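Local coordinates for peptidase M16 domain protein (Alicyclobacillus acidocaldarius subsp. acidocaldarius DSM 446, PDB 4XEA) that probably cleaves peptide bonds as a metal-dependent peptidase of the M16 family, at residues Thr91-Ala96 with Gln308-Phe313; Val375-Phe378 with Ala384-Phe387. All coordinates share one frame; numbering follows the deposited sequence.

How the interactions relate
Interaction 1 joins two tight turns from the insulinase-type and the second M16 family regions; interaction 2 fastens the end of helix 367-379 to the loop that follows it. Their centres lie about 14 Å apart, and they meet where His94 CE1 packs 3.7 Å from Thr376 OG1. Arg380, just past that helix, ties them further: its NE forms a salt bridge with Asp93 and its carbonyl accepts a bond from Asn311. Helix 265-283 packs against both, through Leu309 and Tyr377. The nickel ion, held by His61 and His65, the two histidines of the inverted HXXEH motif of M16 enzymes, and by Glu136 further along the chain, lies about 14 Å from the Phe92 side chain.

Interaction 1 (Thr91-Ala96 with Gln308-Phe313)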
ATOM      1  N   THR A  91     -17.017  -7.962  -2.632  1.00 40.32           N
ATOM      2  CA  THR A  91     -16.414  -9.028  -1.820  1.00 40.07           C
ATOM      3  C   THR A  91     -17.479 -10.084  -1.497  1.00 38.69           C
ATOM      4  O   THR A  91     -18.544 -10.130  -2.137  1.00 37.31           O
ATOM      5  CB  THR A  91     -15.610  -8.535  -0.583  1.00 40.69           C
ATOM      6  OG1 THR A  91     -14.916  -9.671  -0.014  1.00 44.19           O
ATOM      7  CG2 THR A  91     -16.490  -7.909   0.502  1.00 42.20           C
ATOM      8  N   PHE A  92     -17.177 -10.973  -0.556  1.00 38.69           N
ATOM      9  CA  PHE A  92     -18.045 -12.126  -0.316  1.00 38.60           C
ATOM     10  C   PHE A  92     -19.441 -11.718   0.073  1.00 36.57           C
ATOM     11  O   PHE A  92     -20.427 -12.356  -0.340  1.00 36.34           O
ATOM     12  CB  PHE A  92     -17.433 -13.019   0.772  1.00 39.68           C
ATOM     13  CG  PHE A  92     -16.104 -13.564   0.399  1.00 44.67           C
ATOM     14  CD1 PHE A  92     -15.967 -14.356  -0.750  1.00 46.82           C
ATOM     15  CD2 PHE A  92     -14.990 -13.286   1.147  1.00 49.98           C
ATOM     16  CE1 PHE A  92     -14.736 -14.865  -1.129  1.00 51.10           C
ATOM     17  CE2 PHE A  92     -13.747 -13.839   0.776  1.00 53.12           C
ATOM     18  CZ  PHE A  92     -13.641 -14.606  -0.372  1.00 52.64           C
ATOM     19  N   ASP A  93     -19.537 -10.709   0.931  1.00 36.82           N
ATOM     20  CA  ASP A  93     -20.794 -10.376   1.575  1.00 36.88           C
ATOM     21  C   ASP A  93     -21.202  -8.906   1.500  1.00 37.09           C
ATOM     22  O   ASP A  93     -22.199  -8.490   2.140  1.00 36.84           O
ATOM     23  CB  ASP A  93     -20.804 -10.856   3.048  1.00 37.72           C
ATOM     24  CG  ASP A  93     -19.682 -10.250   3.896  1.00 39.22           C
ATOM     25  OD1 ASP A  93     -18.899  -9.416   3.389  1.00 40.60           O
ATOM     26  OD2 ASP A  93     -19.559 -10.637   5.075  1.00 40.25           O
ATOM     27  N   HIS A  94     -20.443  -8.107   0.757  1.00 38.44           N
ATOM     28  CA  HIS A  94     -20.894  -6.746   0.456  1.00 37.73           C
ATOM     29  C   HIS A  94     -20.259  -6.250  -0.838  1.00 38.49           C
ATOM     30  O   HIS A  94     -19.273  -6.828  -1.351  1.00 38.19           O
ATOM     31  CB  HIS A  94     -20.646  -5.779   1.650  1.00 38.48           C
ATOM     32  CG  HIS A  94     -19.201  -5.442   1.899  1.00 39.34           C
ATOM     33  ND1 HIS A  94     -18.395  -6.169   2.757  1.00 45.97           N
ATOM     34  CD2 HIS A  94     -18.422  -4.445   1.408  1.00 40.47           C
ATOM     35  CE1 HIS A  94     -17.180  -5.629   2.778  1.00 46.87           C
ATOM     36  NE2 HIS A  94     -17.180  -4.568   1.986  1.00 41.70           N
ATOM     37  N   THR A  95     -20.901  -5.223  -1.406  1.00 38.73           N
ATOM     38  CA  THR A  95     -20.393  -4.461  -2.532  1.00 39.96           C
ATOM     39  C   THR A  95     -20.323  -3.004  -2.087  1.00 40.07           C
ATOM     40  O   THR A  95     -21.270  -2.479  -1.456  1.00 40.04           O
ATOM     41  CB  THR A  95     -21.332  -4.556  -3.779  1.00 40.87           C
ATOM     42  OG1 THR A  95     -21.721  -5.916  -4.022  1.00 39.83           O
ATOM     43  CG2 THR A  95     -20.643  -4.007  -5.022  1.00 40.82           C
ATOM     44  N   ALA A  96     -19.190  -2.368  -2.389  1.00 39.89           N
ATOM     45  CA  ALA A  96     -18.889  -1.008  -1.936  1.00 40.47           C
ATOM     46  C   ALA A  96     -18.511  -0.072  -3.090  1.00 41.42           C
ATOM     47  O   ALA A  96     -17.765  -0.467  -4.006  1.00 40.84           O
ATOM     48  CB  ALA A  96     -17.754  -1.023  -0.918  1.00 39.52           C
ATOM     49  N   GLN A 308     -10.632 -14.518   8.044  0.50 36.14           N
ATOM     50  CA  GLN A 308     -11.784 -13.959   7.357  0.50 35.92           C
ATOM     51  C   GLN A 308     -13.047 -14.505   8.012  0.50 35.24           C
ATOM     52  O   GLN A 308     -13.199 -15.704   8.088  0.50 33.95           O
ATOM     53  CB  GLN A 308     -11.734 -14.356   5.880  0.50 35.99           C
ATOM     54  CG  GLN A 308     -12.876 -13.783   5.054  0.50 37.36           C
ATOM     55  CD  GLN A 308     -12.562 -12.403   4.480  0.50 41.33           C
ATOM     56  OE1 GLN A 308     -11.526 -12.203   3.845  0.50 39.57           O
ATOM     57  NE2 GLN A 308     -13.466 -11.448   4.704  0.50 44.79           N
ATOM     58  N   LEU A 309     -13.954 -13.626   8.463  1.00 34.91           N
ATOM     59  CA  LEU A 309     -15.175 -14.046   9.157  1.00 34.89           C
ATOM     60  C   LEU A 309     -16.357 -13.238   8.631  1.00 35.02           C
ATOM     61  O   LEU A 309     -16.283 -11.993   8.497  1.00 34.58           O
ATOM     62  CB  LEU A 309     -15.043 -13.849  10.675  1.00 35.13           C
ATOM     63  CG  LEU A 309     -16.173 -14.404  11.578  1.00 34.61           C
ATOM     64  CD1 LEU A 309     -16.466 -15.889  11.347  1.00 32.49           C
ATOM     65  CD2 LEU A 309     -15.792 -14.089  13.016  1.00 33.89           C
ATOM     66  N   SER A 310     -17.423 -13.964   8.338  1.00 34.65           N
ATOM     67  CA  SER A 310     -18.634 -13.408   7.753  1.00 35.36           C
ATOM     68  C   SER A 310     -19.816 -14.082   8.487  1.00 34.33           C
ATOM     69  O   SER A 310     -19.611 -14.931   9.358  1.00 32.13           O
ATOM     70  CB  SER A 310     -18.623 -13.789   6.266  1.00 36.20           C
ATOM     71  OG  SER A 310     -19.613 -13.159   5.539  1.00 39.94           O
ATOM     72  N   ASN A 311     -21.036 -13.689   8.147  1.00 34.51           N
ATOM     73  CA  ASN A 311     -22.222 -14.260   8.769  1.00 34.52           C
ATOM     74  C   ASN A 311     -22.401 -15.767   8.547  1.00 35.27           C
ATOM     75  O   ASN A 311     -22.914 -16.465   9.458  1.00 35.50           O
ATOM     76  CB  ASN A 311     -23.491 -13.498   8.357  1.00 34.62           C
ATOM     77  CG  ASN A 311     -23.603 -12.088   8.938  1.00 35.47           C
ATOM     78  OD1 ASN A 311     -24.450 -11.336   8.478  1.00 37.52           O
ATOM     79  ND2 ASN A 311     -22.808 -11.722   9.983  1.00 33.76           N
ATOM     80  N   THR A 312     -21.985 -16.293   7.381  1.00 34.53           N
ATOM     81  CA  THR A 312     -22.237 -17.686   7.039  1.00 35.77           C
ATOM     82  C   THR A 312     -20.982 -18.551   6.853  1.00 35.05           C
ATOM     83  O   THR A 312     -21.095 -19.744   6.566  1.00 34.95           O
ATOM     84  CB  THR A 312     -23.048 -17.800   5.760  1.00 36.74           C
ATOM     85  OG1 THR A 312     -22.222 -17.392   4.639  1.00 37.49           O
ATOM     86  CG2 THR A 312     -24.340 -16.907   5.877  1.00 40.85           C
ATOM     87  N   PHE A 313     -19.800 -17.977   7.052  1.00 34.07           N
ATOM     88  CA  PHE A 313     -18.566 -18.790   6.959  1.00 33.17           C
ATOM     89  C   PHE A 313     -17.421 -18.062   7.605  1.00 32.05           C
ATOM     90  O   PHE A 313     -17.504 -16.859   7.864  1.00 33.05           O
ATOM     91  CB  PHE A 313     -18.227 -19.043   5.487  1.00 32.51           C
ATOM     92  CG  PHE A 313     -17.772 -17.817   4.758  1.00 34.51           C
ATOM     93  CD1 PHE A 313     -16.403 -17.520   4.670  1.00 35.67           C
ATOM     94  CD2 PHE A 313     -18.670 -16.929   4.212  1.00 35.01           C
ATOM     95  CE1 PHE A 313     -15.960 -16.393   4.050  1.00 37.89           C
ATOM     96  CE2 PHE A 313     -18.224 -15.784   3.567  1.00 37.30           C
ATOM     97  CZ  PHE A 313     -16.871 -15.504   3.495  1.00 36.81           C
TER
HETATM   98  O   HOH W   1     -14.224  -9.407   2.841  1.00 60.14           O
HETATM   99  O   HOH W   2     -21.955 -11.532   6.352  1.00 42.77           O
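Phe92 and Phe313 meet in a T-shaped pair: an edge of the Phe313 ring is turned toward the face of Phe92, with ring centroids 5.4 Å apart and planes at 86°. Phe313 CZ touches Phe92 CB, CG and CD2, each at 3.7 Å, so the backbone end of Phe92 shares the contact. Phe313 carries CG between its backbone N and carbonyl carbon (chi1 70°), which brings the ring across the gap. At the rim of Phe92, in one of the two modelled conformers of Gln308, the amide oxygen approaches near the ring plane, OE1 lying 4.1 Å from Phe92 CE2; in that same conformer water 1 bridges Gln308 NE2 and Thr91 OG1, 2.9 Å from each. Beside this apolar pair, Ser310 OG donates to Asp93 OD2 over 2.6 Å, arriving 42° out of the carboxylate plane. The same OD2 accepts from water 2, itself bound by Asn311 N, and forms a salt bridge with Arg380; OD1 takes a weak bond from His94 ND1 at 3.3 Å. A leucine in place of Asp93 would probably leave the Ser310 hydroxyl without its acceptor and the Arg380 charge without its mate. Both segments are tips of β-hairpins, closed by Thr91 N to His94 O and Ser310 N to Phe313 O, and their meeting joins the two α/β halves of the M16 fold.

Interaction 2 (Val375-Phe378 with Ala384-Phe387); sequences VTYF and AFAF
One face of the Phe385 ring is covered by Tyr377 CB, a CH-π contact 3.9 Å from the ring centroid and 26° off its normal. At the edge of Phe385, in its plane, sits Phe387 CE1; in return Phe385 CE2 lies over the centre of one Phe387 face, 3.6 Å above the plane. Trp374 adds an edge-to-face partner to Phe385. The Tyr377 and Phe385 rings meet obliquely, planes 31° apart, and Tyr377 CD2 comes to 3.5 Å from Phe385 CE1 and 3.6 Å from CZ. This is a helix-loop-helix connection, in which the chain leaves helix 367-379, turns back and lays Phe385 against the last turns of that helix shortly before helix 387-396 begins. Phe385 reaches Tyr377 with CG anti to the backbone N (chi1 177°), extended from the loop towards the helix. The helix backbone sets Tyr377 CB over Phe385, and with CG anti to the carbonyl carbon the CD2 side of the ring follows onto it. Beyond the aromatic contact, Tyr377 OH hydrogen-bonds to Asp272 OD2, fixing the far end of the ring to helix 265-283, where Ile269 touches both aromatic side chains.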
ATOM      1  N   VAL A 375     -18.375   0.559   7.966  1.00 40.24           N
ATOM      2  CA  VAL A 375     -19.238  -0.097   6.976  1.00 39.04           C
ATOM      3  C   VAL A 375     -19.306  -1.605   7.170  1.00 38.66           C
ATOM      4  O   VAL A 375     -20.394  -2.207   7.200  1.00 39.36           O
ATOM      5  CB  VAL A 375     -18.769   0.156   5.545  1.00 38.09           C
ATOM      6  CG1 VAL A 375     -19.506  -0.763   4.592  1.00 37.47           C
ATOM      7  CG2 VAL A 375     -18.974   1.671   5.143  1.00 39.99           C
ATOM      8  N   THR A 376     -18.122  -2.198   7.250  1.00 37.66           N
ATOM      9  CA  THR A 376     -17.988  -3.643   7.291  1.00 38.02           C
ATOM     10  C   THR A 376     -18.618  -4.264   8.525  1.00 36.13           C
ATOM     11  O   THR A 376     -19.379  -5.217   8.408  1.00 36.06           O
ATOM     12  CB  THR A 376     -16.485  -4.072   7.105  1.00 37.95           C
ATOM     13  OG1 THR A 376     -16.106  -3.737   5.764  1.00 42.87           O
ATOM     14  CG2 THR A 376     -16.366  -5.567   7.225  1.00 43.10           C
ATOM     15  N   TYR A 377     -18.305  -3.752   9.702  1.00 35.63           N
ATOM     16  CA  TYR A 377     -18.900  -4.283  10.928  1.00 37.71           C
ATOM     17  C   TYR A 377     -20.404  -4.010  11.020  1.00 38.13           C
ATOM     18  O   TYR A 377     -21.168  -4.848  11.498  1.00 38.59           O
ATOM     19  CB  TYR A 377     -18.162  -3.755  12.165  1.00 38.80           C
ATOM     20  CG  TYR A 377     -16.764  -4.378  12.347  1.00 43.32           C
ATOM     21  CD1 TYR A 377     -16.613  -5.770  12.299  1.00 48.33           C
ATOM     22  CD2 TYR A 377     -15.619  -3.609  12.569  1.00 48.49           C
ATOM     23  CE1 TYR A 377     -15.410  -6.370  12.459  1.00 49.42           C
ATOM     24  CE2 TYR A 377     -14.353  -4.236  12.766  1.00 50.28           C
ATOM     25  CZ  TYR A 377     -14.286  -5.623  12.690  1.00 53.62           C
ATOM     26  OH  TYR A 377     -13.118  -6.346  12.835  1.00 58.48           O
ATOM     27  N   PHE A 378     -20.835  -2.826  10.585  1.00 38.39           N
ATOM     28  CA  PHE A 378     -22.281  -2.537  10.540  1.00 37.75           C
ATOM     29  C   PHE A 378     -23.048  -3.550   9.694  1.00 37.14           C
ATOM     30  O   PHE A 378     -24.011  -4.177  10.157  1.00 37.47           O
ATOM     31  CB  PHE A 378     -22.558  -1.101  10.052  1.00 39.59           C
ATOM     32  CG  PHE A 378     -24.020  -0.846   9.856  1.00 40.44           C
ATOM     33  CD1 PHE A 378     -24.815  -0.502  10.923  1.00 45.43           C
ATOM     34  CD2 PHE A 378     -24.588  -1.040   8.606  1.00 39.11           C
ATOM     35  CE1 PHE A 378     -26.200  -0.313  10.749  1.00 47.90           C
ATOM     36  CE2 PHE A 378     -25.959  -0.898   8.414  1.00 41.74           C
ATOM     37  CZ  PHE A 378     -26.769  -0.548   9.473  1.00 45.32           C
ATOM     38  N   ALA A 384     -25.423  -1.112  15.893  1.00 48.85           N
ATOM     39  CA  ALA A 384     -25.026   0.064  16.654  1.00 50.61           C
ATOM     40  C   ALA A 384     -23.504   0.154  16.822  1.00 49.99           C
ATOM     41  O   ALA A 384     -23.001   0.529  17.884  1.00 51.40           O
ATOM     42  CB  ALA A 384     -25.760   0.072  18.045  1.00 52.22           C
ATOM     43  N   PHE A 385     -22.771  -0.178  15.766  1.00 48.72           N
ATOM     44  CA  PHE A 385     -21.317  -0.316  15.858  1.00 48.04           C
ATOM     45  C   PHE A 385     -20.651   0.924  16.428  1.00 50.30           C
ATOM     46  O   PHE A 385     -21.104   2.043  16.169  1.00 52.28           O
ATOM     47  CB  PHE A 385     -20.700  -0.554  14.477  1.00 46.00           C
ATOM     48  CG  PHE A 385     -19.203  -0.635  14.502  1.00 43.91           C
ATOM     49  CD1 PHE A 385     -18.576  -1.737  15.070  1.00 44.25           C
ATOM     50  CD2 PHE A 385     -18.421   0.397  13.982  1.00 43.06           C
ATOM     51  CE1 PHE A 385     -17.214  -1.824  15.110  1.00 44.74           C
ATOM     52  CE2 PHE A 385     -17.034   0.338  14.037  1.00 44.54           C
ATOM     53  CZ  PHE A 385     -16.426  -0.781  14.580  1.00 45.42           C
ATOM     54  N   ALA A 386     -19.583   0.726  17.206  1.00 49.69           N
ATOM     55  CA  ALA A 386     -18.739   1.817  17.658  1.00 50.97           C
ATOM     56  C   ALA A 386     -17.318   1.254  17.728  1.00 50.06           C
ATOM     57  O   ALA A 386     -17.130   0.126  18.147  1.00 48.57           O
ATOM     58  CB  ALA A 386     -19.189   2.327  19.034  1.00 53.41           C
ATOM     59  N   PHE A 387     -16.333   2.029  17.312  1.00 49.74           N
ATOM     60  CA  PHE A 387     -14.932   1.599  17.444  1.00 50.20           C
ATOM     61  C   PHE A 387     -14.513   1.309  18.899  1.00 53.00           C
ATOM     62  O   PHE A 387     -13.645   0.456  19.149  1.00 52.80           O
ATOM     63  CB  PHE A 387     -13.983   2.622  16.792  1.00 51.10           C
ATOM     64  CG  PHE A 387     -13.972   2.535  15.302  1.00 48.65           C
ATOM     65  CD1 PHE A 387     -13.436   1.421  14.682  1.00 48.64           C
ATOM     66  CD2 PHE A 387     -14.536   3.526  14.523  1.00 48.57           C
ATOM     67  CE1 PHE A 387     -13.460   1.292  13.319  1.00 45.77           C
ATOM     68  CE2 PHE A 387     -14.552   3.394  13.141  1.00 44.96           C
ATOM     69  CZ  PHE A 387     -14.027   2.264  12.557  1.00 46.04           C
TER